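Local coordinates for xylose isomerase-like TIM barrel domain-containing protein (Thermus thermophilus, PDB 3AYV), which binds zinc in a TIM barrel, has no established activity, and may take part in protection against oxidative stress, at residues A108-L119 with E144-H153; R127-S138 with G155-A166. One frame throughout, in Å; residues are numbered along the deposited sequence.

Contact 1: A108-L119 with E144-H153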
loop_
_atom_site.group_PDB
_atom_site.type_symbol
_atom_site.label_atom_id
_atom_site.label_comp_id
_atom_site.label_asym_id
_atom_site.label_seq_id
_atom_site.Cartn_x
_atom_site.Cartn_y
_atom_site.Cartn_z
ATOM N N ALA A 108 19.968 -1.800 3.665
ATOM C CA ALA A 108 18.564 -1.465 3.966
ATOM C C ALA A 108 18.450 -0.866 5.365
ATOM O O ALA A 108 17.714 0.098 5.588
ATOM C CB ALA A 108 17.689 -2.715 3.858
ATOM N N LEU A 109 19.172 -1.466 6.309
ATOM C CA LEU A 109 19.156 -1.007 7.694
ATOM C C LEU A 109 19.716 0.395 7.824
ATOM O O LEU A 109 19.159 1.226 8.548
ATOM C CB LEU A 109 19.937 -2.008 8.593
ATOM C CG LEU A 109 19.947 -1.648 10.093
ATOM C CD1 LEU A 109 18.523 -1.473 10.684
ATOM C CD2 LEU A 109 20.774 -2.695 10.896
ATOM N N GLU A 110 20.790 0.693 7.092
ATOM C CA GLU A 110 21.395 2.024 7.160
ATOM C C GLU A 110 20.472 3.129 6.616
ATOM O O GLU A 110 20.620 4.279 6.969
ATOM C CB GLU A 110 22.719 2.056 6.395
ATOM C CG GLU A 110 23.831 1.271 7.089
ATOM C CD GLU A 110 25.099 1.200 6.233
ATOM O OE1 GLU A 110 25.188 0.304 5.354
ATOM O OE2 GLU A 110 26.003 2.048 6.433
ATOM N N ARG A 111 19.520 2.766 5.757
ATOM C CA ARG A 111 18.569 3.738 5.252
ATOM C C ARG A 111 17.493 4.072 6.272
ATOM O O ARG A 111 16.773 5.060 6.061
ATOM C CB ARG A 111 17.850 3.203 4.014
ATOM C CG ARG A 111 18.643 3.220 2.717
ATOM C CD ARG A 111 17.824 2.509 1.589
ATOM N NE ARG A 111 16.480 3.079 1.432
ATOM C CZ ARG A 111 16.158 3.972 0.498
ATOM N NH1 ARG A 111 17.083 4.369 -0.380
ATOM N NH2 ARG A 111 14.912 4.469 0.416
ATOM N N ALA A 112 17.333 3.258 7.322
ATOM C CA ALA A 112 16.104 3.373 8.169
ATOM C C ALA A 112 15.924 4.739 8.850
ATOM O O ALA A 112 14.847 5.364 8.763
ATOM C CB ALA A 112 16.049 2.257 9.207
ATOM N N LEU A 113 16.935 5.194 9.582
ATOM C CA LEU A 113 16.760 6.468 10.287
ATOM C C LEU A 113 16.814 7.680 9.338
ATOM O O LEU A 113 16.050 8.640 9.529
ATOM C CB LEU A 113 17.716 6.610 11.495
ATOM C CG LEU A 113 17.183 5.961 12.801
ATOM C CD1 LEU A 113 15.849 6.582 13.270
ATOM C CD2 LEU A 113 17.076 4.438 12.713
ATOM N N PRO A 114 17.683 7.636 8.293
ATOM C CA PRO A 114 17.606 8.717 7.317
ATOM C C PRO A 114 16.222 8.803 6.663
ATOM O O PRO A 114 15.724 9.913 6.408
ATOM C CB PRO A 114 18.693 8.329 6.292
ATOM C CG PRO A 114 19.761 7.731 7.178
ATOM C CD PRO A 114 18.943 6.877 8.140
ATOM N N LEU A 115 15.600 7.656 6.400
ATOM C CA LEU A 115 14.212 7.664 5.892
ATOM C C LEU A 115 13.213 8.261 6.920
ATOM O O LEU A 115 12.393 9.114 6.565
ATOM C CB LEU A 115 13.756 6.274 5.440
ATOM C CG LEU A 115 12.309 6.237 4.889
ATOM C CD1 LEU A 115 12.267 7.032 3.568
ATOM C CD2 LEU A 115 11.894 4.789 4.670
ATOM N N ALA A 116 13.331 7.874 8.185
ATOM C CA ALA A 116 12.420 8.400 9.220
ATOM C C ALA A 116 12.526 9.917 9.248
ATOM O O ALA A 116 11.515 10.628 9.370
ATOM C CB ALA A 116 12.779 7.820 10.598
ATOM N N GLU A 117 13.760 10.413 9.146
ATOM C CA GLU A 117 13.990 11.841 9.138
ATOM C C GLU A 117 13.393 12.503 7.895
ATOM O O GLU A 117 12.705 13.508 7.994
ATOM C CB GLU A 117 15.494 12.135 9.261
ATOM C CG GLU A 117 15.819 13.614 9.048
ATOM C CD GLU A 117 17.307 13.882 9.110
ATOM O OE1 GLU A 117 17.778 14.391 10.154
ATOM O OE2 GLU A 117 17.995 13.555 8.111
ATOM N N ALA A 118 13.639 11.919 6.725
ATOM C CA ALA A 118 13.137 12.468 5.470
ATOM C C ALA A 118 11.601 12.468 5.414
ATOM O O ALA A 118 10.981 13.299 4.703
ATOM C CB ALA A 118 13.734 11.688 4.274
ATOM N N LEU A 119 10.991 11.569 6.170
ATOM C CA LEU A 119 9.533 11.469 6.210
ATOM C C LEU A 119 8.899 12.493 7.152
ATOM O O LEU A 119 7.679 12.584 7.202
ATOM C CB LEU A 119 9.095 10.076 6.637
ATOM C CG LEU A 119 9.213 9.023 5.517
ATOM C CD1 LEU A 119 9.040 7.680 6.140
ATOM C CD2 LEU A 119 8.119 9.290 4.446
ATOM N N GLU A 144 13.371 -6.077 9.582
ATOM C CA GLU A 144 14.239 -5.298 10.492
ATOM C C GLU A 144 14.614 -3.918 9.942
ATOM O O GLU A 144 14.931 -3.031 10.729
ATOM C CB GLU A 144 15.510 -6.072 10.846
ATOM C CG GLU A 144 16.463 -6.102 9.661
ATOM C CD GLU A 144 17.689 -6.954 9.856
ATOM O OE1 GLU A 144 17.871 -7.510 10.967
ATOM O OE2 GLU A 144 18.478 -7.063 8.876
ATOM N N ALA A 145 14.602 -3.726 8.612
ATOM C CA ALA A 145 14.932 -2.417 8.072
ATOM C C ALA A 145 13.751 -1.443 8.147
ATOM O O ALA A 145 13.936 -0.233 8.023
ATOM C CB ALA A 145 15.425 -2.530 6.649
ATOM N N LEU A 146 12.548 -1.982 8.345
ATOM C CA LEU A 146 11.356 -1.134 8.488
ATOM C C LEU A 146 11.060 -0.840 9.958
ATOM O O LEU A 146 10.522 0.217 10.295
ATOM C CB LEU A 146 10.125 -1.804 7.844
ATOM C CG LEU A 146 10.275 -1.928 6.316
ATOM C CD1 LEU A 146 9.001 -2.535 5.759
ATOM C CD2 LEU A 146 10.656 -0.566 5.607
ATOM N N ARG A 147 11.381 -1.787 10.824
ATOM C CA ARG A 147 11.080 -1.625 12.249
ATOM C C ARG A 147 11.574 -0.276 12.854
ATOM O O ARG A 147 10.808 0.386 13.555
ATOM C CB ARG A 147 11.613 -2.837 13.041
ATOM C CG ARG A 147 11.080 -2.903 14.473
ATOM C CD ARG A 147 11.532 -4.175 15.166
ATOM N NE ARG A 147 10.686 -5.319 14.818
ATOM C CZ ARG A 147 9.519 -5.590 15.403
ATOM N NH1 ARG A 147 9.041 -4.791 16.354
ATOM N NH2 ARG A 147 8.823 -6.661 15.029
ATOM N N PRO A 148 12.836 0.134 12.591
ATOM C CA PRO A 148 13.277 1.426 13.166
ATOM C C PRO A 148 12.551 2.659 12.593
ATOM O O PRO A 148 12.423 3.699 13.283
ATOM C CB PRO A 148 14.762 1.485 12.781
ATOM C CG PRO A 148 15.160 0.005 12.485
ATOM C CD PRO A 148 13.920 -0.495 11.795
ATOM N N VAL A 149 12.102 2.578 11.346
ATOM C CA VAL A 149 11.337 3.694 10.764
ATOM C C VAL A 149 10.043 3.855 11.553
ATOM O O VAL A 149 9.653 4.973 11.941
ATOM C CB VAL A 149 10.997 3.482 9.266
ATOM C CG1 VAL A 149 10.349 4.742 8.669
ATOM C CG2 VAL A 149 12.263 3.099 8.459
ATOM N N LEU A 150 9.343 2.735 11.743
ATOM C CA LEU A 150 8.120 2.734 12.549
ATOM C C LEU A 150 8.374 3.202 13.979
ATOM O O LEU A 150 7.614 4.028 14.515
ATOM C CB LEU A 150 7.498 1.329 12.550
ATOM C CG LEU A 150 7.215 0.777 11.147
ATOM C CD1 LEU A 150 6.892 -0.694 11.194
ATOM C CD2 LEU A 150 6.056 1.569 10.537
ATOM N N GLU A 151 9.424 2.691 14.607
ATOM C CA GLU A 151 9.687 3.029 16.018
ATOM C C GLU A 151 10.027 4.504 16.183
ATOM O O GLU A 151 9.598 5.142 17.149
ATOM C CB GLU A 151 10.885 2.265 16.533
ATOM C CG GLU A 151 10.814 0.802 16.593
ATOM C CD GLU A 151 12.137 0.295 17.155
ATOM O OE1 GLU A 151 13.059 -0.039 16.355
ATOM O OE2 GLU A 151 12.277 0.329 18.393
ATOM N N ALA A 152 10.835 5.034 15.259
ATOM C CA ALA A 152 11.196 6.450 15.300
ATOM C C ALA A 152 9.957 7.332 15.246
ATOM O O ALA A 152 9.914 8.410 15.874
ATOM C CB ALA A 152 12.207 6.820 14.178
ATOM N N HIS A 153 8.919 6.875 14.542
ATOM C CA HIS A 153 7.714 7.681 14.448
ATOM C C HIS A 153 6.685 7.411 15.559
ATOM O O HIS A 153 5.650 8.092 15.636
ATOM C CB HIS A 153 7.148 7.685 13.028
ATOM C CG HIS A 153 7.875 8.638 12.131
ATOM N ND1 HIS A 153 7.733 10.007 12.241
ATOM C CD2 HIS A 153 8.818 8.433 11.178
ATOM C CE1 HIS A 153 8.517 10.603 11.357
ATOM N NE2 HIS A 153 9.189 9.669 10.699
HETATM O O HOH W 1 15.060 0.954 5.586
#

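Contact 2: R127-S138 with G155-A166. With ZN (zinc ion), chain F; ZN (zinc ion), chain E; ZN (zinc ion), chain G.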
loop_
_atom_site.group_PDB
_atom_site.type_symbol
_atom_site.label_atom_id
_atom_site.label_comp_id
_atom_site.label_asym_id
_atom_site.label_seq_id
_atom_site.Cartn_x
_atom_site.Cartn_y
_atom_site.Cartn_z
ATOM N N ARG A 127 -0.727 14.191 9.341
ATOM C CA ARG A 127 -1.320 14.492 10.649
ATOM C C ARG A 127 -2.257 15.699 10.536
ATOM O O ARG A 127 -3.420 15.636 10.989
ATOM C CB ARG A 127 -0.223 14.714 11.691
ATOM C CG ARG A 127 -0.744 15.015 13.082
ATOM C CD ARG A 127 0.248 14.684 14.200
ATOM N NE ARG A 127 1.601 15.125 13.909
ATOM C CZ ARG A 127 2.669 14.330 13.833
ATOM N NH1 ARG A 127 2.583 13.014 14.040
ATOM N NH2 ARG A 127 3.836 14.866 13.539
ATOM N N THR A 128 -1.782 16.767 9.898
ATOM C CA THR A 128 -2.611 17.972 9.666
ATOM C C THR A 128 -3.919 17.659 8.942
ATOM O O THR A 128 -5.008 18.127 9.344
ATOM C CB THR A 128 -1.819 19.063 8.894
ATOM O OG1 THR A 128 -0.729 19.494 9.706
ATOM C CG2 THR A 128 -2.729 20.265 8.517
ATOM N N LEU A 129 -3.818 16.828 7.902
ATOM C CA LEU A 129 -4.967 16.415 7.100
ATOM C C LEU A 129 -5.893 15.350 7.701
ATOM O O LEU A 129 -6.997 15.131 7.195
ATOM C CB LEU A 129 -4.493 15.997 5.683
ATOM C CG LEU A 129 -3.891 17.130 4.839
ATOM C CD1 LEU A 129 -3.119 16.544 3.601
ATOM C CD2 LEU A 129 -4.940 18.151 4.361
ATOM N N GLY A 130 -5.455 14.668 8.747
ATOM C CA GLY A 130 -6.239 13.620 9.359
ATOM C C GLY A 130 -6.211 12.321 8.564
ATOM O O GLY A 130 -7.127 11.514 8.660
ATOM N N VAL A 131 -5.146 12.129 7.796
ATOM C CA VAL A 131 -4.957 10.925 6.972
ATOM C C VAL A 131 -3.896 10.061 7.657
ATOM O O VAL A 131 -2.829 10.561 8.057
ATOM C CB VAL A 131 -4.485 11.324 5.557
ATOM C CG1 VAL A 131 -4.141 10.072 4.699
ATOM C CG2 VAL A 131 -5.532 12.239 4.859
ATOM N N ARG A 132 -4.197 8.774 7.834
ATOM C CA ARG A 132 -3.260 7.843 8.461
ATOM C C ARG A 132 -2.240 7.371 7.407
ATOM O O ARG A 132 -2.643 6.866 6.363
ATOM C CB ARG A 132 -4.036 6.637 8.990
ATOM C CG ARG A 132 -3.201 5.461 9.507
ATOM C CD ARG A 132 -2.353 5.850 10.738
ATOM N NE ARG A 132 -1.779 4.673 11.387
ATOM C CZ ARG A 132 -0.919 4.731 12.400
ATOM N NH1 ARG A 132 -0.558 5.915 12.875
ATOM N NH2 ARG A 132 -0.416 3.614 12.939
ATOM N N LEU A 133 -0.941 7.549 7.687
ATOM C CA LEU A 133 0.120 7.239 6.701
ATOM C C LEU A 133 0.630 5.839 6.936
ATOM O O LEU A 133 0.914 5.460 8.072
ATOM C CB LEU A 133 1.286 8.222 6.846
ATOM C CG LEU A 133 2.315 8.356 5.735
ATOM C CD1 LEU A 133 1.656 8.824 4.412
ATOM C CD2 LEU A 133 3.445 9.315 6.119
ATOM N N LEU A 134 0.763 5.062 5.860
ATOM C CA LEU A 134 1.164 3.662 6.007
ATOM C C LEU A 134 2.316 3.370 5.077
ATOM O O LEU A 134 2.226 3.623 3.888
ATOM C CB LEU A 134 0.020 2.697 5.661
ATOM C CG LEU A 134 -1.293 2.931 6.410
ATOM C CD1 LEU A 134 -2.407 2.150 5.735
ATOM C CD2 LEU A 134 -1.103 2.502 7.872
ATOM N N LEU A 135 3.379 2.806 5.631
ATOM C CA LEU A 135 4.518 2.352 4.826
ATOM C C LEU A 135 4.353 0.888 4.453
ATOM O O LEU A 135 4.133 0.037 5.320
ATOM C CB LEU A 135 5.814 2.564 5.652
ATOM C CG LEU A 135 7.164 2.059 5.116
ATOM C CD1 LEU A 135 7.409 2.629 3.720
ATOM C CD2 LEU A 135 8.230 2.484 6.092
ATOM N N GLU A 136 4.482 0.589 3.152
ATOM C CA GLU A 136 4.298 -0.777 2.622
ATOM C C GLU A 136 5.671 -1.389 2.323
ATOM O O GLU A 136 6.568 -0.665 1.862
ATOM C CB GLU A 136 3.471 -0.682 1.336
ATOM C CG GLU A 136 3.234 -1.973 0.639
ATOM C CD GLU A 136 2.732 -1.793 -0.783
ATOM O OE1 GLU A 136 2.305 -0.700 -1.179
ATOM O OE2 GLU A 136 2.756 -2.771 -1.524
ATOM N N ASN A 137 5.864 -2.685 2.616
ATOM C CA ASN A 137 7.129 -3.325 2.220
ATOM C C ASN A 137 7.134 -3.500 0.695
ATOM O O ASN A 137 6.100 -3.825 0.093
ATOM C CB ASN A 137 7.331 -4.692 2.903
ATOM C CG ASN A 137 6.193 -5.683 2.615
ATOM O OD1 ASN A 137 5.046 -5.440 2.984
ATOM N ND2 ASN A 137 6.518 -6.802 1.933
ATOM N N SER A 138 8.313 -3.316 0.106
ATOM C CA SER A 138 8.524 -3.486 -1.320
ATOM C C SER A 138 9.755 -4.373 -1.538
ATOM O O SER A 138 9.620 -5.600 -1.558
ATOM C CB SER A 138 8.610 -2.119 -2.025
ATOM O OG SER A 138 9.630 -1.294 -1.464
ATOM N N GLY A 155 4.348 5.363 16.600
ATOM C CA GLY A 155 2.910 5.185 16.421
ATOM C C GLY A 155 2.225 6.112 15.428
ATOM O O GLY A 155 1.033 5.930 15.143
ATOM N N GLU A 156 2.944 7.107 14.910
ATOM C CA GLU A 156 2.396 8.043 13.915
ATOM C C GLU A 156 2.517 7.523 12.469
ATOM O O GLU A 156 2.038 8.166 11.523
ATOM C CB GLU A 156 3.076 9.416 14.026
ATOM C CG GLU A 156 2.877 10.030 15.441
ATOM C CD GLU A 156 1.405 10.197 15.729
ATOM O OE1 GLU A 156 0.750 10.966 14.988
ATOM O OE2 GLU A 156 0.895 9.532 16.659
ATOM N N LEU A 157 3.215 6.404 12.320
ATOM C CA LEU A 157 3.353 5.748 11.010
ATOM C C LEU A 157 2.929 4.294 11.130
ATOM O O LEU A 157 3.415 3.565 12.004
ATOM C CB LEU A 157 4.806 5.830 10.559
ATOM C CG LEU A 157 5.156 5.235 9.209
ATOM C CD1 LEU A 157 4.398 6.008 8.114
ATOM C CD2 LEU A 157 6.686 5.309 9.042
ATOM N N GLY A 158 2.027 3.859 10.259
ATOM C CA GLY A 158 1.599 2.468 10.301
ATOM C C GLY A 158 2.317 1.654 9.226
ATOM O O GLY A 158 3.084 2.210 8.432
ATOM N N PHE A 159 2.024 0.351 9.205
ATOM C CA PHE A 159 2.629 -0.607 8.288
ATOM C C PHE A 159 1.550 -1.315 7.448
ATOM O O PHE A 159 0.507 -1.729 7.975
ATOM C CB PHE A 159 3.454 -1.627 9.084
ATOM C CG PHE A 159 4.040 -2.737 8.230
ATOM C CD1 PHE A 159 4.853 -2.433 7.135
ATOM C CD2 PHE A 159 3.759 -4.080 8.514
ATOM C CE1 PHE A 159 5.381 -3.452 6.312
ATOM C CE2 PHE A 159 4.305 -5.107 7.723
ATOM C CZ PHE A 159 5.113 -4.787 6.615
ATOM N N CYS A 160 1.792 -1.400 6.140
ATOM C CA CYS A 160 0.958 -2.160 5.221
ATOM C C CYS A 160 1.785 -3.356 4.737
ATOM O O CYS A 160 2.855 -3.170 4.146
ATOM C CB CYS A 160 0.553 -1.273 4.030
ATOM S SG CYS A 160 -0.314 -2.232 2.725
ATOM N N PHE A 161 1.299 -4.574 4.976
ATOM C CA PHE A 161 2.027 -5.769 4.574
ATOM C C PHE A 161 1.518 -6.270 3.233
ATOM O O PHE A 161 0.321 -6.551 3.067
ATOM C CB PHE A 161 1.884 -6.892 5.618
ATOM C CG PHE A 161 2.543 -8.213 5.227
ATOM C CD1 PHE A 161 3.837 -8.260 4.707
ATOM C CD2 PHE A 161 1.847 -9.420 5.387
ATOM C CE1 PHE A 161 4.418 -9.484 4.368
ATOM C CE2 PHE A 161 2.422 -10.640 5.081
ATOM C CZ PHE A 161 3.717 -10.680 4.557
ATOM N N ASP A 162 2.459 -6.421 2.305
ATOM C CA ASP A 162 2.216 -7.053 1.036
ATOM C C ASP A 162 3.010 -8.337 0.978
ATOM O O ASP A 162 4.229 -8.296 0.814
ATOM C CB ASP A 162 2.648 -6.120 -0.096
ATOM C CG ASP A 162 2.243 -6.654 -1.465
ATOM O OD1 ASP A 162 2.579 -7.795 -1.824
ATOM O OD2 ASP A 162 1.557 -5.937 -2.185
ATOM N N ALA A 163 2.335 -9.478 1.107
ATOM C CA ALA A 163 3.033 -10.771 1.218
ATOM C C ALA A 163 3.766 -11.176 -0.061
ATOM O O ALA A 163 4.818 -11.805 0.003
ATOM C CB ALA A 163 2.055 -11.895 1.666
ATOM N N ALA A 164 3.199 -10.830 -1.209
ATOM C CA ALA A 164 3.840 -11.163 -2.487
ATOM C C ALA A 164 5.166 -10.408 -2.654
ATOM O O ALA A 164 6.142 -10.968 -3.164
ATOM C CB ALA A 164 2.901 -10.874 -3.645
ATOM N N HIS A 165 5.205 -9.140 -2.234
ATOM C CA HIS A 165 6.457 -8.407 -2.307
ATOM C C HIS A 165 7.500 -9.089 -1.452
ATOM O O HIS A 165 8.657 -9.186 -1.863
ATOM C CB HIS A 165 6.282 -6.953 -1.855
ATOM C CG HIS A 165 5.471 -6.124 -2.796
ATOM N ND1 HIS A 165 5.090 -4.834 -2.501
ATOM C CD2 HIS A 165 4.941 -6.409 -4.017
ATOM C CE1 HIS A 165 4.366 -4.353 -3.499
ATOM N NE2 HIS A 165 4.259 -5.294 -4.426
ATOM N N ALA A 166 7.122 -9.553 -0.255
ATOM C CA ALA A 166 8.084 -10.286 0.578
ATOM C C ALA A 166 8.577 -11.567 -0.125
ATOM O O ALA A 166 9.768 -11.894 -0.113
ATOM C CB ALA A 166 7.468 -10.617 1.944
HETATM ZN ZN ZN F . 1.170 -3.863 -2.402
HETATM ZN ZN ZN E . 2.303 -0.690 -3.117
HETATM ZN ZN ZN G . 2.689 -5.520 -6.024
HETATM O O HOH W 2 1.413 2.671 14.774
HETATM O O HOH W 3 -0.153 8.795 10.229
HETATM O O HOH W 4 1.761 -7.343 -4.798
HETATM O O HOH W 5 0.680 -1.829 -3.819
HETATM O O HOH W 6 2.788 -1.254 -5.461
HETATM O O HOH W 7 1.365 -4.324 -4.770
HETATM O O HOH W 8 3.451 -3.829 -7.179
#

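Contact 1: A108-L119 with E144-H153
Neighbouring helices of the outer layer of a TIM barrel meet where Ala112 and Ala116 of helix 112-118 face Pro148, Val149 and Ala152 of helix 147-153. The two axes approach to 8.3 Å and cross at -41°, a close spacing that fits the small side chains at the interface: Ala116 CB rests on Ala152 CB at 3.8 Å. Val149 wedges in beside them. With CG1 anti to the backbone N (chi1 -173°), CG2 lies beside that N and reaches Ala112 O at 3.4 Å, while CG1 points to Leu119 CD1. Val149 also touches Leu135 of strand 132-136, so this residue ties the helix pair to the barrel wall in the alternating strand-and-helix order of the fold. Toward the outer side, the two branches of Leu113 divide between Pro148 and Ala152: CD2 meets Pro148 CB at 3.8 Å, the two side chains crossing at about a right angle, and CD1 lies against Ala152 CB. At the N-terminal end the methyls Ala108 CB and Ala145 CB press together at 3.6 Å. Beside them one water donates to both Ala108 O (2.8 Å) and Ala145 O (2.9 Å), linking two backbone carbonyls that could not bond to each other. The far end is closed by His153, whose NE2 donates to Ala116 O at 2.8 Å; the carbonyl lies at the ring edge, near its plane, and the donor arrives at a C=O angle of 121°. Cutting the imidazole back to an alanine is likely to leave the Ala116 carbonyl without this donor and to open a gap beside Leu119 CB. Ala116 CB also borders the ring, near both CD2 and NE2.

Contact 2: R127-S138 with G155-A166
The parallel strand pair 132-136 and 158-162 runs into a zinc site, where Glu136 and Asp162 share a metal. Backbone bonds set the register: Gly158 N to Leu133 O, Leu135 N to Gly158 O and Cys160 N to Leu135 O, each 2.9 Å. At the start of the pair, Arg132 NH1 donates almost straight (171°) to Gly155 O in the guanidinium plane, and Gly158 N lies over one guanidinium face. With CG between the backbone N and the carbonyl carbon (chi1 58°), the Asn137 amide, just after strand 132-136, swings across and grips the Asp162 backbone twice: OD1 accepts from Asp162 N at 2.8 Å on a lone pair in the carbonyl plane, and ND2 donates to Asp162 O at 3.0 Å. His165 ND1 donates in its ring plane to Asn137 O at 3.0 Å, which fixes the ring's rotation and directs NE2 to the zinc of chain G. Extended Glu136 bridges two zinc ions, OE1 to that of chain E (1.9 Å) and OE2 to that of chain F (2.1 Å), which Asp162 OD2, His187, Glu223 and two waters also bind. Metal ligands at the C-terminal ends of parallel strands characterise xylose isomerase-like TIM barrels.

Overall arrangement
Contact 2 lies in the core, its centre about 7 Å from the centre of the chain; contact 1, at about 17 Å in the helical shell, is only partly buried. They share the beta-alpha-beta unit of strand 132-136, helix 147-153 and strand 158-162: contact 2 pairs the strands and contact 1 sets the connecting helix against its neighbour. Chemistry follows place: methyl and leucine packing with one side-chain hydrogen bond outside, main-chain pairing, an amide clamp and zinc coordination inside. Where its strands start, however, contact 2 reaches the surface at the Arg127-Glu156 salt bridge, the metals sitting at the other end. The layers meet directly, Val149 CG1 lying 3.7 Å from Leu157 CD2.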